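Local coordinates for uncharacterized protein (Bacteroides dorei DSM 17855, PDB 5TGF) that is a putative hydrolase of the serine beta-lactamase family, probably using a nucleophilic serine, whose natural substrate is not established, at residues V54-A59 against Y303-A308; H183-P188 against G202-L207. One frame throughout, in Å; residues are numbered along the deposited sequence.

Contact 1 (V54-A59 against Y303-A308)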
loop_
_atom_site.group_PDB
_atom_site.type_symbol
_atom_site.label_atom_id
_atom_site.label_comp_id
_atom_site.label_asym_id
_atom_site.label_seq_id
_atom_site.Cartn_x
_atom_site.Cartn_y
_atom_site.Cartn_z
ATOM N N VAL A 54 -6.787 -7.177 11.556
ATOM C CA VAL A 54 -6.841 -7.940 10.326
ATOM C C VAL A 54 -5.488 -7.853 9.634
ATOM O O VAL A 54 -4.873 -6.773 9.560
ATOM C CB VAL A 54 -7.937 -7.404 9.371
ATOM C CG1 VAL A 54 -8.028 -8.283 8.138
ATOM C CG2 VAL A 54 -9.303 -7.333 10.035
ATOM N N TYR A 55 -5.037 -8.980 9.091
ATOM C CA TYR A 55 -3.887 -8.982 8.169
ATOM C C TYR A 55 -4.318 -8.490 6.786
ATOM O O TYR A 55 -5.134 -9.125 6.136
ATOM C CB TYR A 55 -3.311 -10.378 8.059
ATOM C CG TYR A 55 -2.577 -10.778 9.314
ATOM C CD1 TYR A 55 -1.304 -10.293 9.553
ATOM C CD2 TYR A 55 -3.187 -11.579 10.288
ATOM C CE1 TYR A 55 -0.650 -10.556 10.756
ATOM C CE2 TYR A 55 -2.523 -11.876 11.491
ATOM C CZ TYR A 55 -1.290 -11.321 11.719
ATOM O OH TYR A 55 -0.574 -11.595 12.868
ATOM N N VAL A 56 -3.844 -7.315 6.399
ATOM C CA VAL A 56 -4.396 -6.606 5.205
ATOM C C VAL A 56 -3.493 -6.667 3.977
ATOM O O VAL A 56 -3.781 -6.054 2.911
ATOM C CB VAL A 56 -4.700 -5.131 5.513
ATOM C CG1 VAL A 56 -5.784 -5.050 6.584
ATOM C CG2 VAL A 56 -3.461 -4.368 5.925
ATOM N N ALA A 57 -2.419 -7.435 4.089
ATOM C CA ALA A 57 -1.539 -7.694 2.939
ATOM C C ALA A 57 -1.056 -6.407 2.281
ATOM O O ALA A 57 -0.556 -5.536 2.989
ATOM C CB ALA A 57 -2.251 -8.617 1.970
ATOM N N SER A 58 -1.268 -6.223 0.977
ATOM C CA SER A 58 -0.682 -5.082 0.274
ATOM C C SER A 58 -1.247 -3.742 0.664
ATOM O O SER A 58 -0.682 -2.730 0.262
ATOM C CB SER A 58 -0.777 -5.238 -1.226
ATOM O OG SER A 58 -0.023 -6.359 -1.617
ATOM N N ALA A 59 -2.313 -3.697 1.459
ATOM C CA ALA A 59 -2.716 -2.406 2.019
ATOM C C ALA A 59 -1.600 -1.757 2.824
ATOM O O ALA A 59 -1.530 -0.525 2.916
ATOM C CB ALA A 59 -4.013 -2.506 2.809
ATOM N N TYR A 303 -11.660 10.359 1.897
ATOM C CA TYR A 303 -10.857 9.170 2.162
ATOM C C TYR A 303 -11.705 8.086 2.830
ATOM O O TYR A 303 -12.703 8.379 3.493
ATOM C CB TYR A 303 -9.573 9.500 2.923
ATOM C CG TYR A 303 -9.776 10.093 4.301
ATOM C CD1 TYR A 303 -9.792 9.283 5.410
ATOM C CD2 TYR A 303 -9.894 11.467 4.488
ATOM C CE1 TYR A 303 -9.985 9.784 6.671
ATOM C CE2 TYR A 303 -10.037 11.998 5.771
ATOM C CZ TYR A 303 -10.095 11.130 6.853
ATOM O OH TYR A 303 -10.280 11.569 8.137
ATOM N N GLY A 304 -11.415 6.826 2.504
ATOM C CA GLY A 304 -12.103 5.706 3.086
ATOM C C GLY A 304 -11.271 4.437 3.198
ATOM O O GLY A 304 -10.228 4.249 2.522
ATOM N N PHE A 305 -11.820 3.483 3.923
ATOM C CA PHE A 305 -11.134 2.206 4.089
ATOM C C PHE A 305 -12.186 1.152 4.331
ATOM O O PHE A 305 -13.036 1.306 5.227
ATOM C CB PHE A 305 -10.149 2.279 5.242
ATOM C CG PHE A 305 -9.347 1.012 5.451
ATOM C CD1 PHE A 305 -8.794 0.336 4.365
ATOM C CD2 PHE A 305 -9.004 0.600 6.725
ATOM C CE1 PHE A 305 -7.985 -0.772 4.533
ATOM C CE2 PHE A 305 -8.213 -0.517 6.913
ATOM C CZ PHE A 305 -7.717 -1.223 5.819
ATOM N N PHE A 306 -12.162 0.099 3.520
ATOM C CA PHE A 306 -12.896 -1.137 3.820
ATOM C C PHE A 306 -11.889 -2.200 4.262
ATOM O O PHE A 306 -10.901 -2.511 3.530
ATOM C CB PHE A 306 -13.663 -1.614 2.578
ATOM C CG PHE A 306 -14.265 -2.981 2.700
ATOM C CD1 PHE A 306 -15.428 -3.195 3.458
ATOM C CD2 PHE A 306 -13.736 -4.052 2.006
ATOM C CE1 PHE A 306 -16.011 -4.460 3.515
ATOM C CE2 PHE A 306 -14.296 -5.303 2.081
ATOM C CZ PHE A 306 -15.426 -5.516 2.862
ATOM N N ILE A 307 -12.136 -2.781 5.444
ATOM C CA ILE A 307 -11.252 -3.810 5.997
ATOM C C ILE A 307 -12.019 -5.132 6.154
ATOM O O ILE A 307 -13.176 -5.174 6.604
ATOM C CB ILE A 307 -10.591 -3.369 7.310
ATOM C CG1 ILE A 307 -9.423 -4.277 7.672
ATOM C CG2 ILE A 307 -11.604 -3.274 8.440
ATOM C CD1 ILE A 307 -8.658 -3.792 8.910
ATOM N N ALA A 308 -11.378 -6.210 5.708
ATOM C CA ALA A 308 -11.924 -7.525 5.680
ATOM C C ALA A 308 -10.855 -8.484 5.155
ATOM O O ALA A 308 -9.826 -8.034 4.641
ATOM C CB ALA A 308 -13.161 -7.578 4.790
HETATM O O HOH W 1 -7.160 -8.341 4.289
#

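Contact 2 (H183-P188 against G202-L207)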
loop_
_atom_site.group_PDB
_atom_site.type_symbol
_atom_site.label_atom_id
_atom_site.label_comp_id
_atom_site.label_asym_id
_atom_site.label_seq_id
_atom_site.Cartn_x
_atom_site.Cartn_y
_atom_site.Cartn_z
ATOM N N HIS A 183 -2.966 -0.572 17.407
ATOM C CA HIS A 183 -3.083 -2.001 17.194
ATOM C C HIS A 183 -2.512 -2.422 15.836
ATOM O O HIS A 183 -3.059 -3.308 15.204
ATOM C CB HIS A 183 -4.566 -2.407 17.276
ATOM C CG HIS A 183 -5.194 -2.127 18.604
ATOM N ND1 HIS A 183 -6.048 -1.068 18.813
ATOM C CD2 HIS A 183 -5.063 -2.746 19.803
ATOM C CE1 HIS A 183 -6.425 -1.050 20.082
ATOM N NE2 HIS A 183 -5.825 -2.044 20.707
ATOM N N SER A 184 -1.473 -1.748 15.363
ATOM C CA SER A 184 -0.880 -2.063 14.075
ATOM C C SER A 184 0.549 -2.573 14.191
ATOM O O SER A 184 1.297 -2.127 15.062
ATOM C CB SER A 184 -0.915 -0.839 13.166
ATOM O OG SER A 184 -2.246 -0.467 12.901
ATOM N N HIS A 185 0.950 -3.480 13.299
ATOM C CA HIS A 185 2.360 -3.892 13.194
ATOM C C HIS A 185 2.637 -4.621 11.876
ATOM O O HIS A 185 1.741 -5.277 11.332
ATOM C CB HIS A 185 2.779 -4.806 14.343
ATOM C CG HIS A 185 1.822 -5.904 14.643
ATOM N ND1 HIS A 185 1.761 -7.062 13.900
ATOM C CD2 HIS A 185 0.862 -6.014 15.589
ATOM C CE1 HIS A 185 0.829 -7.852 14.396
ATOM N NE2 HIS A 185 0.234 -7.221 15.389
ATOM N N PHE A 186 3.858 -4.466 11.370
ATOM C CA PHE A 186 4.373 -5.214 10.202
ATOM C C PHE A 186 5.027 -6.534 10.580
ATOM O O PHE A 186 5.094 -7.446 9.758
ATOM C CB PHE A 186 5.399 -4.356 9.455
ATOM C CG PHE A 186 4.798 -3.228 8.653
ATOM C CD1 PHE A 186 4.382 -3.430 7.339
ATOM C CD2 PHE A 186 4.664 -1.947 9.205
ATOM C CE1 PHE A 186 3.915 -2.355 6.574
ATOM C CE2 PHE A 186 4.174 -0.888 8.446
ATOM C CZ PHE A 186 3.784 -1.094 7.144
ATOM N N ALA A 187 5.537 -6.616 11.807
ATOM C CA ALA A 187 6.214 -7.808 12.320
ATOM C C ALA A 187 5.734 -8.046 13.741
ATOM O O ALA A 187 5.370 -7.074 14.428
ATOM C CB ALA A 187 7.720 -7.583 12.322
ATOM N N PRO A 188 5.749 -9.310 14.202
ATOM C CA PRO A 188 6.157 -10.490 13.428
ATOM C C PRO A 188 5.197 -10.822 12.298
ATOM O O PRO A 188 3.983 -10.521 12.366
ATOM C CB PRO A 188 6.175 -11.616 14.463
ATOM C CG PRO A 188 5.211 -11.181 15.511
ATOM C CD PRO A 188 5.204 -9.675 15.531
ATOM N N GLY A 202 3.015 -7.655 5.150
ATOM C CA GLY A 202 2.987 -8.068 6.542
ATOM C C GLY A 202 2.016 -7.370 7.478
ATOM O O GLY A 202 1.770 -7.868 8.589
ATOM N N LEU A 203 1.513 -6.204 7.068
ATOM C CA LEU A 203 0.775 -5.310 7.960
ATOM C C LEU A 203 -0.493 -5.947 8.539
ATOM O O LEU A 203 -1.346 -6.521 7.811
ATOM C CB LEU A 203 0.423 -3.984 7.251
ATOM C CG LEU A 203 -0.314 -2.984 8.159
ATOM C CD1 LEU A 203 0.571 -2.505 9.308
ATOM C CD2 LEU A 203 -0.787 -1.764 7.392
ATOM N N CYS A 204 -0.559 -5.913 9.862
ATOM C CA CYS A 204 -1.766 -6.200 10.624
ATOM C C CYS A 204 -2.274 -4.861 11.185
ATOM O O CYS A 204 -1.483 -4.120 11.757
ATOM C CB CYS A 204 -1.415 -7.151 11.760
ATOM S SG CYS A 204 -2.852 -7.834 12.623
ATOM N N THR A 205 -3.557 -4.546 10.974
ATOM C CA THR A 205 -4.112 -3.263 11.383
ATOM C C THR A 205 -5.622 -3.352 11.674
ATOM O O THR A 205 -6.191 -4.419 11.737
ATOM C CB THR A 205 -3.776 -2.172 10.352
ATOM O OG1 THR A 205 -3.966 -0.859 10.910
ATOM C CG2 THR A 205 -4.565 -2.323 9.088
ATOM N N THR A 206 -6.220 -2.210 11.957
ATOM C CA THR A 206 -7.658 -2.135 12.236
ATOM C C THR A 206 -8.243 -1.029 11.377
ATOM O O THR A 206 -7.510 -0.168 10.879
ATOM C CB THR A 206 -7.906 -1.815 13.715
ATOM O OG1 THR A 206 -7.338 -0.539 14.023
ATOM C CG2 THR A 206 -7.254 -2.849 14.634
ATOM N N LEU A 207 -9.568 -0.976 11.301
ATOM C CA LEU A 207 -10.235 0.133 10.652
ATOM C C LEU A 207 -9.849 1.468 11.301
ATOM O O LEU A 207 -9.467 2.402 10.575
ATOM C CB LEU A 207 -11.745 -0.022 10.709
ATOM C CG LEU A 207 -12.545 1.154 10.114
ATOM C CD1 LEU A 207 -12.320 1.216 8.606
ATOM C CD2 LEU A 207 -14.026 1.096 10.455
HETATM O O HOH W 2 -7.768 0.055 16.605
HETATM O O HOH W 3 2.359 -8.402 11.324
#

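Contact 1 (V54-A59 against Y303-A308)
Val54 and Ile307 meet tip to tip where the short strand 54-55, leading to the presumed active-site helix, approaches the antiparallel sheet of this beta-lactamase-like fold. The isoleucine belongs to strand 302-307, a central strand flanked by 28-35 and 293-297. Its CG1 stands anti to the backbone N (chi1 -165°) and the chain stays extended to CD1 (chi2 175°), a conformation that carries the methyl out from the sheet to 3.7 Å from Val54 CB. The valine answers with both branches: CG2 lies beside that methyl, while CG1, at chi1 -176°, turns to the backbone of Ala308 and comes 3.9 Å from its O.

Val56 presents a single branch. Its CG1 crosses Ile307 at a slant, 3.9 Å from CG1 of the isoleucine, and also approaches the Phe305 ring at its edge, near the ring plane, with CZ 4.4 Å away. Phe305 and Ile307 alternate with Phe306 along the strand, and so both send their side chains to this side while Phe306 packs on Trp20 behind the sheet. Tyr210 of helix 207-218 stacks on the Phe305 ring. Branched aliphatic residues suit a buried junction in which two backbones remain too far apart to pair directly, since they fill the gap with methyl groups and bring no polar atom needing a partner.

Beyond the valines the chain turns into helix 60-74, with Ala59 N bonded to Val56 O. Ser58, the probable nucleophile of an SxxK motif, has its OG hydrogen-bonded to Lys61 and Tyr147. Beside Ala308 a water joins the two backbones, donating to Tyr55 O at 2.9 Å and to Ala308 O at 2.7 Å.

Contact 2 (H183-P188 against G202-L207)
Leu203 lays a methyl over the Phe186 ring in a CH-pi contact, CD1 standing 4.0 Å from the centroid and only 8° off the ring normal. With CG anti to the backbone N, the leucine's branch reaches over the ring, and its CB lies 3.9 Å from Phe186 CE1. Phe167 and Phe171 meet the same ring edge-to-face, an aromatic setting that suits phenylalanine.

The backbones run antiparallel and form one beta bridge, a hydrogen-bonded pair of His185 and Cys204: Cys204 N gives an almost straight bond to His185 O (2.8 Å, 178°), and His185 N returns one to Cys204 O in the carbonyl plane. The His185 side chain leaves the backbone away from Cys204, yet chi1 of 46° folds its ring back, bringing CE1 to 3.5 Å from Cys204 CB. Small and weakly polar, the cysteine fits close beside that ring, with SG oblique to it. A water in the ring plane reaches ND1, and NE2 bonds to Lys53.

Thr205 OG1 donates to Ser184 OG at 2.7 Å, and Ser184 OG also bonds Asp209. Thr206 N-caps helix 207-218, its OG1 taking the N-H of Asp209, while a water links this hydroxyl to His183 ND1.

Overall arrangement
The two contacts lie side by side, their centres about 10 Å apart, and contact 2 is nested in the long chain excursion that contact 1 closes. Strands 54-55 and 204-205 join them as an antiparallel pair: Val54 N lies 2.8 Å from Thr205 O and Val56 N 3.0 Å from Leu203 O, both probable hydrogen bonds. Packing adds to this, with Tyr55 CE1 3.6 Å from Cys204 CB and Phe305 O 3.5 Å from Leu207 CD1. Strand 302-307 thus meets both 54-59 and the end of 202-207, while loop 183-188 packs on helix 167-179. Ser58, the probable nucleophile, lies in segment 54-59 but does not touch strand 302-307; the Phe186 side chain comes near the SxxK residues without touching them.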